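Local coordinates for protein 2-nitrobenzoate nitroreductase (Pseudomonas fluorescens, PDB 4Z85) that reduces 2-nitrobenzoate as a nitroreductase of the flavoredoxin family, probably with FMN as its bound cofactor, at residues P26-T31 with F87-V92; E94-R99 with D134-W139. All blocks are in the same frame, centred on the assembly; numbering follows the deposited sequence.

Contact 1: residues P26-T31 with F87-V92; sequences PIALVT and FVVNMV
Leu29 and Asn90 form an antiparallel hydrogen-bonded pair, and the asparagine adds its side chain to the ladder. Leu29 O takes two bonds, from Asn90 N at 2.8 Å and from Asn90 ND2 at 2.9 Å, which arrive from opposite faces of its carbonyl plane. With CG anti to its carbonyl carbon (chi1 -58°), the Asn90 amide turns back over the neighbouring strand, and its ND2 also donates to Thr31 OG1 (3.1 Å), both acceptors lying near the amide plane. Thr31 OG1 also bonds Pro130 O, and Asn90 OD1 accepts from Ile132 N, fixing the amide's rotation. Two bonds between Thr31 and Val88 continue the ladder. On the other sheet face the Ala28 methyl meets Val89 CG1 at 3.6 Å. The chains part toward Ile27 and Val92 (CA to CA 6.5 Å, against 4.7 Å at Val30 and Val89), where a water stands in for a direct backbone bond, accepting from Val92 N and donating to Ile27 O; beside it Ile27 CG2 rests on Val92 CG2 at 3.9 Å. Strands 28-33 and 86-90 close the six-stranded antiparallel barrel, flanked by 39-52 and 137-150, with strand 131-132 against the Leu29, Thr31, Val88 and Asn90 side chains.

Contact 2: residues E94-R99 with D134-W139; sequences ERIAER and DAPIAW
Arg99 reaches from the helix to Asp134 with one end of its guanidinium: NH2 bonds OD2 at 2.7 Å in a nearly straight salt bridge (N-H...O 169°). The bond uses the anti lone pair of OD2, on the side away from OD1, and OD2 lies close to the guanidinium plane. The two flat groups are turned 69° against each other, so this is a single-point contact rather than a paired, fork-like one. The arginine chain bends at chi3 (-75°), which folds the guanidinium back along the helix until the same NH2 also donates to Arg95 O at 3.0 Å. NH1 is held by Gly118 O, and a water bridges it weakly to Asp134 N. Replacing Arg99 with a leucine would probably leave the Asp134 carboxylate without its cationic partner, and Gly118 O and Arg95 O without the guanidinium bonds they accept. On the Asp134 side, CG stands anti to the carbonyl carbon, beside the backbone N, carrying the carboxylate toward Arg99 while CB lies against Ile96 CG2 at 3.4 Å. Ile96 also sends CD1 to Pro136 CD, 4.3 Å away. Arg95 crosses Asp134 at about a right angle, its CD 3.5 Å from Asp134 O. Its NE remains 5.2 Å from Asp134 OD1, so Arg95 packs by its aliphatic part and makes no salt bridge here; its NH1 lies instead near Arg166, a like charge. The contact therefore combines one directed ionic bond at a partly exposed edge with apolar packing of Ile96 on Asp134 CB and Pro136. The Asp134 charge is likely to be steadied by Arg99, and Arg99 in turn ties helix 94-103 to the loop leading into strand 137-150.

In the fold
Contact 1 is core: its centre is about 4 Å from that of the chain, and all its touching residues are buried. The centre of contact 2, about 8 Å from that of contact 1, is about 11 Å out, and the contact is partly buried. Strand 86-90 of contact 1 leads into helix 94-103 of contact 2, while its sheet neighbour, strand 137-150, begins in contact 2: Val89 O with Trp139 N and Met91 N with Ile137 O are probable backbone hydrogen bonds. Contact 1 is barrel pairing, backbone-led and uncharged; contact 2 fastens a helix outside the sheet through an ionic side-chain bond. Both touch the second subunit, Met91 packing on its Ser21 and Trp139 bonding to the same serine.

Contact 1: residues P26-T31 with F87-V92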
loop_
_atom_site.group_PDB
_atom_site.type_symbol
_atom_site.label_atom_id
_atom_site.label_comp_id
_atom_site.label_asym_id
_atom_site.label_seq_id
_atom_site.Cartn_x
_atom_site.Cartn_y
_atom_site.Cartn_z
ATOM N N PRO A 26 3.233 -2.892 1.085
ATOM C CA PRO A 26 4.105 -3.503 0.078
ATOM C C PRO A 26 5.356 -2.657 -0.121
ATOM O O PRO A 26 5.316 -1.441 0.105
ATOM C CB PRO A 26 3.244 -3.480 -1.188
ATOM C CG PRO A 26 2.391 -2.225 -1.001
ATOM C CD PRO A 26 2.096 -2.163 0.483
ATOM N N ILE A 27 6.436 -3.294 -0.548
ATOM C CA ILE A 27 7.736 -2.625 -0.671
ATOM C C ILE A 27 8.173 -2.573 -2.125
ATOM O O ILE A 27 8.308 -3.602 -2.787
ATOM C CB ILE A 27 8.807 -3.333 0.158
ATOM C CG1 ILE A 27 8.359 -3.423 1.622
ATOM C CG2 ILE A 27 10.139 -2.564 0.087
ATOM C CD1 ILE A 27 9.261 -4.333 2.472
ATOM N N ALA A 28 8.375 -1.360 -2.616
ATOM C CA ALA A 28 8.920 -1.165 -3.956
ATOM C C ALA A 28 10.418 -0.917 -3.832
ATOM O O ALA A 28 10.830 0.138 -3.363
ATOM C CB ALA A 28 8.234 0.014 -4.661
ATOM N N LEU A 29 11.231 -1.891 -4.228
ATOM C CA LEU A 29 12.675 -1.674 -4.249
ATOM C C LEU A 29 13.007 -1.160 -5.645
ATOM O O LEU A 29 13.067 -1.919 -6.593
ATOM C CB LEU A 29 13.421 -2.965 -3.903
ATOM C CG LEU A 29 14.949 -2.941 -3.942
ATOM C CD1 LEU A 29 15.497 -1.730 -3.206
ATOM C CD2 LEU A 29 15.458 -4.246 -3.332
ATOM N N VAL A 30 13.148 0.151 -5.748
ATOM C CA VAL A 30 13.282 0.832 -7.034
ATOM C C VAL A 30 14.732 0.855 -7.477
ATOM O O VAL A 30 15.594 1.369 -6.749
ATOM C CB VAL A 30 12.731 2.261 -6.945
ATOM C CG1 VAL A 30 12.913 3.014 -8.268
ATOM C CG2 VAL A 30 11.244 2.225 -6.557
ATOM N N THR A 31 14.992 0.291 -8.655
ATOM C CA THR A 31 16.274 0.511 -9.320
ATOM C C THR A 31 16.108 1.573 -10.406
ATOM O O THR A 31 15.090 1.615 -11.120
ATOM C CB THR A 31 16.868 -0.787 -9.925
ATOM O OG1 THR A 31 15.867 -1.530 -10.629
ATOM C CG2 THR A 31 17.470 -1.663 -8.827
ATOM N N PHE A 87 12.166 3.246 -14.883
ATOM C CA PHE A 87 12.712 2.630 -13.667
ATOM C C PHE A 87 12.117 1.253 -13.459
ATOM O O PHE A 87 11.154 0.867 -14.143
ATOM C CB PHE A 87 12.477 3.508 -12.425
ATOM C CG PHE A 87 11.028 3.814 -12.139
ATOM C CD1 PHE A 87 10.366 4.818 -12.833
ATOM C CD2 PHE A 87 10.342 3.130 -11.140
ATOM C CE1 PHE A 87 9.040 5.119 -12.559
ATOM C CE2 PHE A 87 9.019 3.431 -10.856
ATOM C CZ PHE A 87 8.363 4.422 -11.567
ATOM N N VAL A 88 12.706 0.499 -12.531
ATOM C CA VAL A 88 12.183 -0.829 -12.230
ATOM C C VAL A 88 11.712 -0.886 -10.795
ATOM O O VAL A 88 12.420 -0.444 -9.890
ATOM C CB VAL A 88 13.223 -1.941 -12.445
ATOM C CG1 VAL A 88 12.722 -3.288 -11.876
ATOM C CG2 VAL A 88 13.557 -2.079 -13.931
ATOM N N VAL A 89 10.511 -1.420 -10.604
ATOM C CA VAL A 89 10.072 -1.782 -9.259
ATOM C C VAL A 89 10.371 -3.263 -9.017
ATOM O O VAL A 89 9.788 -4.137 -9.632
ATOM C CB VAL A 89 8.567 -1.502 -9.051
ATOM C CG1 VAL A 89 8.116 -2.025 -7.682
ATOM C CG2 VAL A 89 8.286 -0.010 -9.169
ATOM N N ASN A 90 11.296 -3.537 -8.112
ATOM C CA ASN A 90 11.623 -4.902 -7.737
ATOM C C ASN A 90 10.847 -5.251 -6.497
ATOM O O ASN A 90 10.906 -4.508 -5.517
ATOM C CB ASN A 90 13.117 -5.073 -7.451
ATOM C CG ASN A 90 13.983 -4.687 -8.625
ATOM O OD1 ASN A 90 14.232 -5.509 -9.510
ATOM N ND2 ASN A 90 14.442 -3.441 -8.644
ATOM N N MET A 91 10.127 -6.357 -6.557
ATOM C CA MET A 91 9.355 -6.833 -5.411
ATOM C C MET A 91 10.299 -7.575 -4.477
ATOM O O MET A 91 11.387 -8.000 -4.882
ATOM C CB MET A 91 8.197 -7.726 -5.856
ATOM C CG MET A 91 7.243 -7.046 -6.836
ATOM S SD MET A 91 6.677 -5.435 -6.229
ATOM C CE MET A 91 5.632 -4.956 -7.587
ATOM N N VAL A 92 9.884 -7.729 -3.224
ATOM C CA VAL A 92 10.811 -8.119 -2.171
ATOM C C VAL A 92 10.347 -9.377 -1.459
ATOM O O VAL A 92 9.288 -9.377 -0.842
ATOM C CB VAL A 92 10.981 -6.988 -1.124
ATOM C CG1 VAL A 92 11.930 -7.437 0.000
ATOM C CG2 VAL A 92 11.460 -5.687 -1.786
HETATM O O HOH W 1 7.507 -6.246 -2.672
#

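Contact 2: residues E94-R99 with D134-W139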
loop_
_atom_site.group_PDB
_atom_site.type_symbol
_atom_site.label_atom_id
_atom_site.label_comp_id
_atom_site.label_asym_id
_atom_site.label_seq_id
_atom_site.Cartn_x
_atom_site.Cartn_y
_atom_site.Cartn_z
ATOM N N GLU A 94 12.162 -13.180 0.643
ATOM C CA GLU A 94 13.252 -13.592 1.517
ATOM C C GLU A 94 14.633 -13.459 0.867
ATOM O O GLU A 94 15.599 -13.035 1.517
ATOM C CB GLU A 94 13.021 -15.040 1.958
ATOM C CG GLU A 94 13.936 -15.487 3.061
ATOM C CD GLU A 94 13.822 -16.973 3.340
ATOM O OE1 GLU A 94 12.709 -17.519 3.196
ATOM O OE2 GLU A 94 14.851 -17.596 3.694
ATOM N N ARG A 95 14.710 -13.801 -0.415
ATOM C CA ARG A 95 15.991 -13.851 -1.125
ATOM C C ARG A 95 16.709 -12.501 -1.187
ATOM O O ARG A 95 17.943 -12.447 -1.257
ATOM C CB ARG A 95 15.779 -14.383 -2.541
ATOM C CG ARG A 95 17.060 -14.609 -3.333
ATOM C CD ARG A 95 16.775 -15.294 -4.660
ATOM N NE ARG A 95 16.343 -16.677 -4.481
ATOM C CZ ARG A 95 15.092 -17.097 -4.634
ATOM N NH1 ARG A 95 14.144 -16.238 -4.975
ATOM N NH2 ARG A 95 14.787 -18.373 -4.447
ATOM N N ILE A 96 15.953 -11.407 -1.173
ATOM C CA ILE A 96 16.585 -10.098 -1.246
ATOM C C ILE A 96 16.259 -9.165 -0.088
ATOM O O ILE A 96 16.653 -8.013 -0.116
ATOM C CB ILE A 96 16.230 -9.379 -2.560
ATOM C CG1 ILE A 96 14.729 -9.077 -2.642
ATOM C CG2 ILE A 96 16.668 -10.217 -3.757
ATOM C CD1 ILE A 96 14.384 -8.110 -3.778
ATOM N N ALA A 97 15.580 -9.663 0.941
ATOM C CA ALA A 97 15.119 -8.794 2.027
ATOM C C ALA A 97 16.252 -8.053 2.752
ATOM O O ALA A 97 16.171 -6.838 2.995
ATOM C CB ALA A 97 14.310 -9.613 3.029
ATOM N N GLU A 98 17.304 -8.781 3.127
ATOM C CA GLU A 98 18.383 -8.129 3.874
ATOM C C GLU A 98 19.063 -7.014 3.068
ATOM O O GLU A 98 19.270 -5.905 3.567
ATOM C CB GLU A 98 19.437 -9.151 4.317
ATOM C CG GLU A 98 20.569 -8.511 5.100
ATOM C CD GLU A 98 20.093 -7.880 6.396
ATOM O OE1 GLU A 98 20.389 -6.693 6.635
ATOM O OE2 GLU A 98 19.416 -8.581 7.179
ATOM N N ARG A 99 19.402 -7.320 1.819
ATOM C CA ARG A 99 20.048 -6.338 0.969
ATOM C C ARG A 99 19.104 -5.170 0.698
ATOM O O ARG A 99 19.525 -4.017 0.645
ATOM C CB ARG A 99 20.514 -6.991 -0.330
ATOM C CG ARG A 99 21.701 -7.928 -0.131
ATOM C CD ARG A 99 22.030 -8.684 -1.406
ATOM N NE ARG A 99 21.078 -9.753 -1.679
ATOM C CZ ARG A 99 21.053 -10.463 -2.799
ATOM N NH1 ARG A 99 21.944 -10.219 -3.765
ATOM N NH2 ARG A 99 20.138 -11.409 -2.966
ATOM N N ASP A 134 18.236 -11.172 -8.290
ATOM C CA ASP A 134 17.568 -12.099 -7.383
ATOM C C ASP A 134 16.086 -11.764 -7.094
ATOM O O ASP A 134 15.456 -12.436 -6.275
ATOM C CB ASP A 134 18.326 -12.168 -6.052
ATOM C CG ASP A 134 19.560 -13.051 -6.108
ATOM O OD1 ASP A 134 19.729 -13.796 -7.097
ATOM O OD2 ASP A 134 20.352 -12.999 -5.143
ATOM N N ALA A 135 15.526 -10.746 -7.751
ATOM C CA ALA A 135 14.147 -10.328 -7.449
ATOM C C ALA A 135 13.132 -11.382 -7.866
ATOM O O ALA A 135 13.257 -11.976 -8.931
ATOM C CB ALA A 135 13.821 -8.997 -8.127
ATOM N N PRO A 136 12.108 -11.615 -7.025
ATOM C CA PRO A 136 11.075 -12.605 -7.358
ATOM C C PRO A 136 10.224 -12.168 -8.543
ATOM O O PRO A 136 9.874 -12.964 -9.412
ATOM C CB PRO A 136 10.239 -12.690 -6.078
ATOM C CG PRO A 136 10.488 -11.374 -5.364
ATOM C CD PRO A 136 11.899 -11.005 -5.698
ATOM N N ILE A 137 9.879 -10.886 -8.542
ATOM C CA ILE A 137 9.037 -10.269 -9.557
ATOM C C ILE A 137 9.563 -8.861 -9.733
ATOM O O ILE A 137 10.012 -8.248 -8.769
ATOM C CB ILE A 137 7.537 -10.234 -9.152
ATOM C CG1 ILE A 137 6.992 -11.643 -8.861
ATOM C CG2 ILE A 137 6.702 -9.572 -10.235
ATOM C CD1 ILE A 137 5.545 -11.650 -8.394
ATOM N N ALA A 138 9.528 -8.345 -10.961
ATOM C CA ALA A 138 9.909 -6.961 -11.209
ATOM C C ALA A 138 8.972 -6.325 -12.216
ATOM O O ALA A 138 8.519 -6.967 -13.149
ATOM C CB ALA A 138 11.357 -6.876 -11.696
ATOM N N TRP A 139 8.635 -5.063 -12.000
ATOM C CA TRP A 139 7.867 -4.287 -12.957
ATOM C C TRP A 139 8.826 -3.395 -13.737
ATOM O O TRP A 139 9.582 -2.620 -13.151
ATOM C CB TRP A 139 6.821 -3.407 -12.260
ATOM C CG TRP A 139 5.702 -4.103 -11.563
ATOM C CD1 TRP A 139 5.381 -5.433 -11.611
ATOM C CD2 TRP A 139 4.735 -3.487 -10.706
ATOM N NE1 TRP A 139 4.265 -5.675 -10.842
ATOM C CE2 TRP A 139 3.847 -4.494 -10.282
ATOM C CE3 TRP A 139 4.536 -2.170 -10.252
ATOM C CZ2 TRP A 139 2.784 -4.234 -9.414
ATOM C CZ3 TRP A 139 3.485 -1.916 -9.402
ATOM C CH2 TRP A 139 2.619 -2.938 -8.989
HETATM O O HOH W 2 20.892 -10.143 -6.994
#